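Local coordinates for protein kinase (Staphylococcus aureus subsp. aureus Mu50, PDB 3PY9) that is a membrane-anchored Ser/Thr kinase (PrkC) whose extracellular region, with PASTA repeats, probably binds muropeptides derived from peptidoglycan, at residues I184-K189 against I199-S204; V144-F149 against K159-K164. All coordinates share one frame; numbering follows the deposited sequence.

Contact 1 of 2, residues I184-K189 against I199-S204; sequences ISQSPK and ISFVVS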
ATOM      1  N   ILE A 184     -14.585  29.139  -0.974  1.00 38.48           N
ATOM      2  CA  ILE A 184     -15.936  28.996  -0.448  1.00 38.24           C
ATOM      3  C   ILE A 184     -15.934  27.920   0.623  1.00 37.13           C
ATOM      4  O   ILE A 184     -16.381  28.156   1.724  1.00 36.97           O
ATOM      5  CB  ILE A 184     -16.979  28.580  -1.540  1.00 38.14           C
ATOM      6  CG1 ILE A 184     -16.792  29.358  -2.849  1.00 39.36           C
ATOM      7  CG2 ILE A 184     -18.414  28.696  -0.998  1.00 39.40           C
ATOM      8  CD1 ILE A 184     -16.950  30.831  -2.721  1.00 39.52           C
ATOM      9  N   SER A 185     -15.423  26.738   0.287  1.00 36.65           N
ATOM     10  CA  SER A 185     -15.467  25.594   1.198  1.00 35.74           C
ATOM     11  C   SER A 185     -14.290  24.640   1.023  1.00 34.86           C
ATOM     12  O   SER A 185     -13.676  24.581  -0.050  1.00 33.80           O
ATOM     13  CB  SER A 185     -16.774  24.825   1.023  1.00 35.62           C
ATOM     14  OG  SER A 185     -16.730  24.054  -0.162  1.00 36.43           O
ATOM     15  N   GLN A 186     -14.008  23.882   2.086  1.00 34.43           N
ATOM     16  CA  GLN A 186     -12.858  22.960   2.123  1.00 33.76           C
ATOM     17  C   GLN A 186     -13.173  21.706   2.900  1.00 33.31           C
ATOM     18  O   GLN A 186     -13.730  21.761   3.995  1.00 33.56           O
ATOM     19  CB  GLN A 186     -11.639  23.625   2.763  1.00 34.13           C
ATOM     20  CG  GLN A 186     -10.333  22.797   2.720  1.00 32.38           C
ATOM     21  CD  GLN A 186      -9.207  23.487   3.483  1.00 34.14           C
ATOM     22  OE1 GLN A 186      -9.155  24.728   3.538  1.00 33.58           O
ATOM     23  NE2 GLN A 186      -8.306  22.692   4.093  1.00 31.42           N
ATOM     24  N   SER A 187     -12.768  20.577   2.334  1.00 32.44           N
ATOM     25  CA  SER A 187     -12.992  19.288   2.937  1.00 31.20           C
ATOM     26  C   SER A 187     -11.856  18.341   2.558  1.00 29.91           C
ATOM     27  O   SER A 187     -11.593  18.148   1.374  1.00 29.25           O
ATOM     28  CB  SER A 187     -14.325  18.732   2.431  1.00 31.33           C
ATOM     29  OG  SER A 187     -14.614  17.513   3.063  1.00 32.98           O
ATOM     30  N   PRO A 188     -11.176  17.758   3.565  1.00 28.89           N
ATOM     31  CA  PRO A 188     -11.301  18.108   4.997  1.00 28.29           C
ATOM     32  C   PRO A 188     -10.531  19.378   5.378  1.00 27.41           C
ATOM     33  O   PRO A 188      -9.803  19.927   4.543  1.00 27.11           O
ATOM     34  CB  PRO A 188     -10.709  16.886   5.697  1.00 28.02           C
ATOM     35  CG  PRO A 188      -9.670  16.423   4.743  1.00 28.08           C
ATOM     36  CD  PRO A 188     -10.268  16.617   3.372  1.00 28.93           C
ATOM     37  N   LYS A 189     -10.693  19.832   6.623  1.00 26.25           N
ATOM     38  CA  LYS A 189     -10.019  21.047   7.137  1.00 25.81           C
ATOM     39  C   LYS A 189     -10.006  20.960   8.649  1.00 25.05           C
ATOM     40  O   LYS A 189     -10.889  20.304   9.227  1.00 25.02           O
ATOM     41  CB  LYS A 189     -10.791  22.332   6.719  1.00 25.98           C
ATOM     42  CG  LYS A 189     -12.179  22.442   7.415  1.00 24.97           C
ATOM     43  CD  LYS A 189     -13.106  23.471   6.772  1.00 26.04           C
ATOM     44  CE  LYS A 189     -14.512  23.346   7.381  1.00 27.63           C
ATOM     45  NZ  LYS A 189     -14.535  24.068   8.666  1.00 30.17           N
ATOM     46  N   ILE A 199      -7.454  16.883  -0.640  1.00 29.48           N
ATOM     47  CA  ILE A 199      -8.253  17.992  -0.081  1.00 29.80           C
ATOM     48  C   ILE A 199      -9.074  18.652  -1.194  1.00 30.77           C
ATOM     49  O   ILE A 199      -8.515  19.039  -2.231  1.00 30.41           O
ATOM     50  CB  ILE A 199      -7.359  19.041   0.629  1.00 29.74           C
ATOM     51  CG1 ILE A 199      -6.226  18.352   1.439  1.00 27.91           C
ATOM     52  CG2 ILE A 199      -8.195  19.964   1.523  1.00 29.17           C
ATOM     53  CD1 ILE A 199      -6.700  17.316   2.497  1.00 22.68           C
ATOM     54  N   SER A 200     -10.393  18.750  -0.977  1.00 31.51           N
ATOM     55  CA  SER A 200     -11.338  19.290  -1.977  1.00 32.49           C
ATOM     56  C   SER A 200     -11.802  20.716  -1.649  1.00 32.49           C
ATOM     57  O   SER A 200     -12.202  21.009  -0.522  1.00 32.69           O
ATOM     58  CB  SER A 200     -12.557  18.373  -2.124  1.00 32.28           C
ATOM     59  OG  SER A 200     -12.169  17.049  -2.458  1.00 34.03           O
ATOM     60  N   PHE A 201     -11.751  21.582  -2.654  1.00 33.04           N
ATOM     61  CA  PHE A 201     -12.013  23.014  -2.494  1.00 33.63           C
ATOM     62  C   PHE A 201     -13.132  23.482  -3.406  1.00 34.26           C
ATOM     63  O   PHE A 201     -13.210  23.076  -4.563  1.00 33.76           O
ATOM     64  CB  PHE A 201     -10.758  23.818  -2.846  1.00 33.53           C
ATOM     65  CG  PHE A 201      -9.714  23.807  -1.780  1.00 33.25           C
ATOM     66  CD1 PHE A 201      -9.731  24.759  -0.777  1.00 32.97           C
ATOM     67  CD2 PHE A 201      -8.705  22.852  -1.789  1.00 33.80           C
ATOM     68  CE1 PHE A 201      -8.759  24.771   0.210  1.00 35.52           C
ATOM     69  CE2 PHE A 201      -7.720  22.842  -0.789  1.00 34.91           C
ATOM     70  CZ  PHE A 201      -7.750  23.788   0.207  1.00 34.37           C
ATOM     71  N   VAL A 202     -14.005  24.324  -2.873  1.00 35.53           N
ATOM     72  CA  VAL A 202     -14.917  25.088  -3.716  1.00 36.31           C
ATOM     73  C   VAL A 202     -14.438  26.524  -3.667  1.00 37.28           C
ATOM     74  O   VAL A 202     -14.297  27.109  -2.584  1.00 36.50           O
ATOM     75  CB  VAL A 202     -16.395  24.922  -3.314  1.00 36.89           C
ATOM     76  CG1 VAL A 202     -17.300  25.803  -4.192  1.00 36.90           C
ATOM     77  CG2 VAL A 202     -16.802  23.438  -3.408  1.00 35.18           C
ATOM     78  N   VAL A 203     -14.159  27.056  -4.858  1.00 38.69           N
ATOM     79  CA  VAL A 203     -13.423  28.303  -5.041  1.00 40.50           C
ATOM     80  C   VAL A 203     -14.291  29.352  -5.749  1.00 41.65           C
ATOM     81  O   VAL A 203     -15.111  29.028  -6.625  1.00 41.29           O
ATOM     82  CB  VAL A 203     -12.102  28.056  -5.816  1.00 40.75           C
ATOM     83  CG1 VAL A 203     -11.300  29.342  -5.977  1.00 40.35           C
ATOM     84  CG2 VAL A 203     -11.257  26.983  -5.103  1.00 41.56           C
ATOM     85  N   SER A 204     -14.119  30.602  -5.335  1.00 42.99           N
ATOM     86  CA  SER A 204     -14.906  31.701  -5.865  1.00 44.94           C
ATOM     87  C   SER A 204     -14.342  32.215  -7.191  1.00 45.78           C
ATOM     88  O   SER A 204     -13.150  32.536  -7.298  1.00 45.50           O
ATOM     89  CB  SER A 204     -14.992  32.841  -4.832  1.00 45.02           C
ATOM     90  OG  SER A 204     -15.803  33.908  -5.300  1.00 46.36           O
TER
HETATM   91  O   HOH W   1     -11.330  15.425  -0.521  1.00 24.84           O
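Gln186 and Phe201 form a non-hydrogen-bonded antiparallel pair, and their side chains run side by side on one face of the sheet. Gln186 CB lies 4.0 Å from Phe201 CE1. A chi1 of -174° sets CG opposite the backbone N and over one ring face, 4.0 Å from the Phe201 centroid and 29° off the normal, a CH-pi contact; CG also meets Ile199 CG2. Gln186 CD follows, 3.5 Å from Phe201 CE1, the amide inclined 38° to the ring. At the tip, OE1 lies 3.4 Å from Phe201 CE1 and accepts from Phe149 N; NE2 touches Ile199 CG2 and donates to Glu147 O and, at 3.2 Å, to an in-plane lone pair of Pro188 O, so this buried amide is satisfied at both ends and its rotation fixed. Pro188 follows a cis peptide bond. In this PASTA domain 198-204 is the middle of three strands, between 167-173 and 183-187. Ser187 and Ser200 exchange two backbone bonds, the shorter from Ser200 N to Ser187 O (2.7 Å). Towards residue 184 a classic beta bulge sets Ile184 and Ser185 both opposite Val202, whose O accepts from Ser185 N (3.1 Å) and weakly from Ile184 N. Ile184 CD1 reaches Ser204 CB; Ser204 OG is hydrogen-bonded to Ile178 O.

Contact 2 of 2, residues V144-F149 against K159-K164; sequences VYVEDF and KALEEK
Lys164 N donates to Leu161 O at 3.1 Å, a backbone bond between two residues whose side chains both reach the 144-149 segment. Across the contact itself the meeting is apolar. Lys164 departs from an extended shape at chi2 (-115°) and chi3 (69°), and this double bend arches the chain round one methyl: Val144 CG1 lies 4.1 Å from each of Lys164 CB, CD, CE and NZ. Taken as whole side chains, the lysine and the valine cross obliquely. Further along, Leu161 CD2 is 4.1 Å from Val146 CG1, the two side chains meeting at about a right angle, and the same methyl sits 3.9 Å from the backbone atom Glu147 N. These pairs belong to the packing of a PASTA domain, in which helix 154-162 lies against the sheet; Leu161 also touches Ile199 and Phe201 of the middle sheet strand, and Phe166 packs against Val144, Val146 and Leu161. The Phe149 ring closes the far end of the contact. Its CZ approaches Ala160 CB to 3.6 Å, obliquely to the ring, while Leu161 CG comes to the ring edge, 4.1 Å from Phe149 CE2. Over one face of that ring, toward its rim, lies Glu147 CG, from the same segment as the phenylalanine.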
ATOM      1  N   VAL A 144      -1.014  14.057   8.922  1.00 28.09           N
ATOM      2  CA  VAL A 144      -0.599  15.426   8.654  1.00 28.49           C
ATOM      3  C   VAL A 144      -1.804  16.320   8.843  1.00 28.48           C
ATOM      4  O   VAL A 144      -2.899  15.982   8.397  1.00 28.97           O
ATOM      5  CB  VAL A 144      -0.075  15.576   7.221  1.00 28.54           C
ATOM      6  CG1 VAL A 144       0.327  17.036   6.939  1.00 28.60           C
ATOM      7  CG2 VAL A 144       1.125  14.642   7.018  1.00 29.44           C
ATOM      8  N   TYR A 145      -1.592  17.458   9.492  1.00 28.41           N
ATOM      9  CA  TYR A 145      -2.658  18.386   9.785  1.00 28.42           C
ATOM     10  C   TYR A 145      -3.068  19.169   8.533  1.00 28.51           C
ATOM     11  O   TYR A 145      -2.232  19.717   7.828  1.00 28.48           O
ATOM     12  CB  TYR A 145      -2.237  19.326  10.910  1.00 27.98           C
ATOM     13  CG  TYR A 145      -3.377  20.139  11.482  1.00 29.04           C
ATOM     14  CD1 TYR A 145      -4.092  19.685  12.578  1.00 27.32           C
ATOM     15  CD2 TYR A 145      -3.761  21.373  10.893  1.00 29.66           C
ATOM     16  CE1 TYR A 145      -5.155  20.437  13.095  1.00 29.60           C
ATOM     17  CE2 TYR A 145      -4.807  22.133  11.411  1.00 27.77           C
ATOM     18  CZ  TYR A 145      -5.514  21.651  12.494  1.00 28.60           C
ATOM     19  OH  TYR A 145      -6.551  22.389  13.024  1.00 28.34           O
ATOM     20  N   VAL A 146      -4.368  19.191   8.261  1.00 29.07           N
ATOM     21  CA  VAL A 146      -4.918  19.949   7.126  1.00 28.92           C
ATOM     22  C   VAL A 146      -5.324  21.349   7.567  1.00 29.77           C
ATOM     23  O   VAL A 146      -6.355  21.525   8.217  1.00 29.53           O
ATOM     24  CB  VAL A 146      -6.156  19.264   6.556  1.00 28.88           C
ATOM     25  CG1 VAL A 146      -6.536  19.889   5.186  1.00 26.97           C
ATOM     26  CG2 VAL A 146      -5.918  17.759   6.447  1.00 27.08           C
ATOM     27  N   GLU A 147      -4.506  22.337   7.216  1.00 30.40           N
ATOM     28  CA  GLU A 147      -4.799  23.719   7.550  1.00 31.02           C
ATOM     29  C   GLU A 147      -6.118  24.210   6.934  1.00 31.45           C
ATOM     30  O   GLU A 147      -6.374  24.036   5.730  1.00 31.29           O
ATOM     31  CB  GLU A 147      -3.653  24.651   7.170  1.00 30.85           C
ATOM     32  CG  GLU A 147      -3.884  26.052   7.750  1.00 32.20           C
ATOM     33  CD  GLU A 147      -2.799  27.044   7.419  1.00 33.89           C
ATOM     34  OE1 GLU A 147      -1.788  26.663   6.787  1.00 35.54           O
ATOM     35  OE2 GLU A 147      -2.950  28.205   7.831  1.00 33.15           O
ATOM     36  N   ASP A 148      -6.948  24.814   7.786  1.00 31.85           N
ATOM     37  CA  ASP A 148      -8.256  25.325   7.387  1.00 32.11           C
ATOM     38  C   ASP A 148      -8.065  26.667   6.721  1.00 32.50           C
ATOM     39  O   ASP A 148      -7.672  27.644   7.363  1.00 32.66           O
ATOM     40  CB  ASP A 148      -9.145  25.458   8.617  1.00 32.24           C
ATOM     41  CG  ASP A 148     -10.585  25.817   8.291  1.00 31.25           C
ATOM     42  OD1 ASP A 148     -10.899  26.245   7.146  1.00 29.77           O
ATOM     43  OD2 ASP A 148     -11.409  25.672   9.226  1.00 29.27           O
ATOM     44  N   PHE A 149      -8.324  26.697   5.422  1.00 33.31           N
ATOM     45  CA  PHE A 149      -8.153  27.892   4.611  1.00 34.19           C
ATOM     46  C   PHE A 149      -9.501  28.494   4.157  1.00 35.28           C
ATOM     47  O   PHE A 149      -9.538  29.285   3.201  1.00 34.92           O
ATOM     48  CB  PHE A 149      -7.312  27.570   3.375  1.00 34.18           C
ATOM     49  CG  PHE A 149      -5.806  27.533   3.622  1.00 34.60           C
ATOM     50  CD1 PHE A 149      -5.091  28.706   3.871  1.00 34.93           C
ATOM     51  CD2 PHE A 149      -5.107  26.324   3.548  1.00 33.51           C
ATOM     52  CE1 PHE A 149      -3.695  28.677   4.058  1.00 36.58           C
ATOM     53  CE2 PHE A 149      -3.725  26.279   3.738  1.00 34.74           C
ATOM     54  CZ  PHE A 149      -3.014  27.455   4.000  1.00 35.17           C
ATOM     55  N   LYS A 159      -0.857  25.861  -2.652  1.00 43.25           N
ATOM     56  CA  LYS A 159       0.581  25.785  -2.456  1.00 44.65           C
ATOM     57  C   LYS A 159       0.998  25.267  -1.070  1.00 44.10           C
ATOM     58  O   LYS A 159       1.875  24.413  -0.982  1.00 44.35           O
ATOM     59  CB  LYS A 159       1.260  27.117  -2.794  1.00 45.09           C
ATOM     60  CG  LYS A 159       1.805  27.180  -4.232  1.00 46.86           C
ATOM     61  CD  LYS A 159       2.069  28.644  -4.679  1.00 46.71           C
ATOM     62  CE  LYS A 159       2.764  28.717  -6.050  1.00 48.40           C
ATOM     63  NZ  LYS A 159       4.199  28.311  -5.966  1.00 49.56           N
ATOM     64  N   ALA A 160       0.366  25.761  -0.005  1.00 43.64           N
ATOM     65  CA  ALA A 160       0.698  25.315   1.354  1.00 43.04           C
ATOM     66  C   ALA A 160       0.425  23.832   1.544  1.00 42.74           C
ATOM     67  O   ALA A 160       1.206  23.138   2.193  1.00 42.96           O
ATOM     68  CB  ALA A 160      -0.049  26.118   2.394  1.00 42.97           C
ATOM     69  N   LEU A 161      -0.669  23.343   0.963  1.00 42.33           N
ATOM     70  CA  LEU A 161      -1.067  21.942   1.161  1.00 41.99           C
ATOM     71  C   LEU A 161      -0.304  21.002   0.234  1.00 42.11           C
ATOM     72  O   LEU A 161       0.010  19.869   0.621  1.00 42.36           O
ATOM     73  CB  LEU A 161      -2.589  21.747   1.069  1.00 41.15           C
ATOM     74  CG  LEU A 161      -3.479  22.486   2.083  1.00 40.62           C
ATOM     75  CD1 LEU A 161      -4.923  22.448   1.631  1.00 39.76           C
ATOM     76  CD2 LEU A 161      -3.383  21.921   3.483  1.00 40.66           C
ATOM     77  N   GLU A 162       0.020  21.484  -0.962  1.00 42.02           N
ATOM     78  CA  GLU A 162       0.915  20.772  -1.870  1.00 42.85           C
ATOM     79  C   GLU A 162       2.255  20.466  -1.187  1.00 42.59           C
ATOM     80  O   GLU A 162       2.783  19.364  -1.341  1.00 42.26           O
ATOM     81  CB  GLU A 162       1.207  21.566  -3.158  1.00 43.22           C
ATOM     82  CG  GLU A 162       0.034  22.062  -4.042  1.00 45.30           C
ATOM     83  CD  GLU A 162      -0.688  20.978  -4.798  1.00 46.97           C
ATOM     84  OE1 GLU A 162      -0.979  19.929  -4.185  1.00 50.52           O
ATOM     85  OE2 GLU A 162      -1.001  21.182  -5.991  1.00 44.74           O
ATOM     86  N   GLU A 163       2.790  21.451  -0.461  1.00 42.69           N
ATOM     87  CA  GLU A 163       4.088  21.343   0.216  1.00 43.48           C
ATOM     88  C   GLU A 163       4.033  20.454   1.459  1.00 43.01           C
ATOM     89  O   GLU A 163       5.065  20.203   2.077  1.00 43.15           O
ATOM     90  CB  GLU A 163       4.636  22.718   0.644  1.00 43.76           C
ATOM     91  CG  GLU A 163       4.586  23.829  -0.396  1.00 47.58           C
ATOM     92  CD  GLU A 163       5.951  24.216  -0.950  1.00 53.57           C
ATOM     93  OE1 GLU A 163       6.702  23.308  -1.407  1.00 55.92           O
ATOM     94  OE2 GLU A 163       6.264  25.438  -0.938  1.00 54.00           O
ATOM     95  N   LYS A 164       2.834  20.031   1.854  1.00 42.45           N
ATOM     96  CA  LYS A 164       2.672  19.069   2.954  1.00 41.57           C
ATOM     97  C   LYS A 164       2.310  17.702   2.383  1.00 40.37           C
ATOM     98  O   LYS A 164       2.008  16.765   3.133  1.00 40.88           O
ATOM     99  CB  LYS A 164       1.615  19.542   3.961  1.00 41.62           C
ATOM    100  CG  LYS A 164       1.988  20.818   4.727  1.00 43.60           C
ATOM    101  CD  LYS A 164       2.173  20.591   6.234  1.00 45.30           C
ATOM    102  CE  LYS A 164       3.411  19.749   6.597  1.00 48.04           C
ATOM    103  NZ  LYS A 164       3.460  19.361   8.075  1.00 48.04           N
TER

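In the fold
Both contacts lie in one PASTA domain, with centres about 12 Å apart, and each is partly buried. Contact 1 joins two neighbouring strands of the three-stranded sheet through an antiparallel backbone ladder that ends in a bulge. Its Gln186, Ile199 and Phe201 are buried on the side facing the helix, whereas Ser185, Ser187 and Ser200 lie on the other, more exposed face. Contact 2 sets a short strand and the turn after it against a helix, mainly through apolar contacts, the aliphatic chain of Lys164 included; Val144, Val146 and Leu161 are buried, Lys164 and Glu147 at the surface. The Gln186 amide ties the sheet to the backbone after strand 143-146, and Phe201 CZ packs on Leu161 CD1.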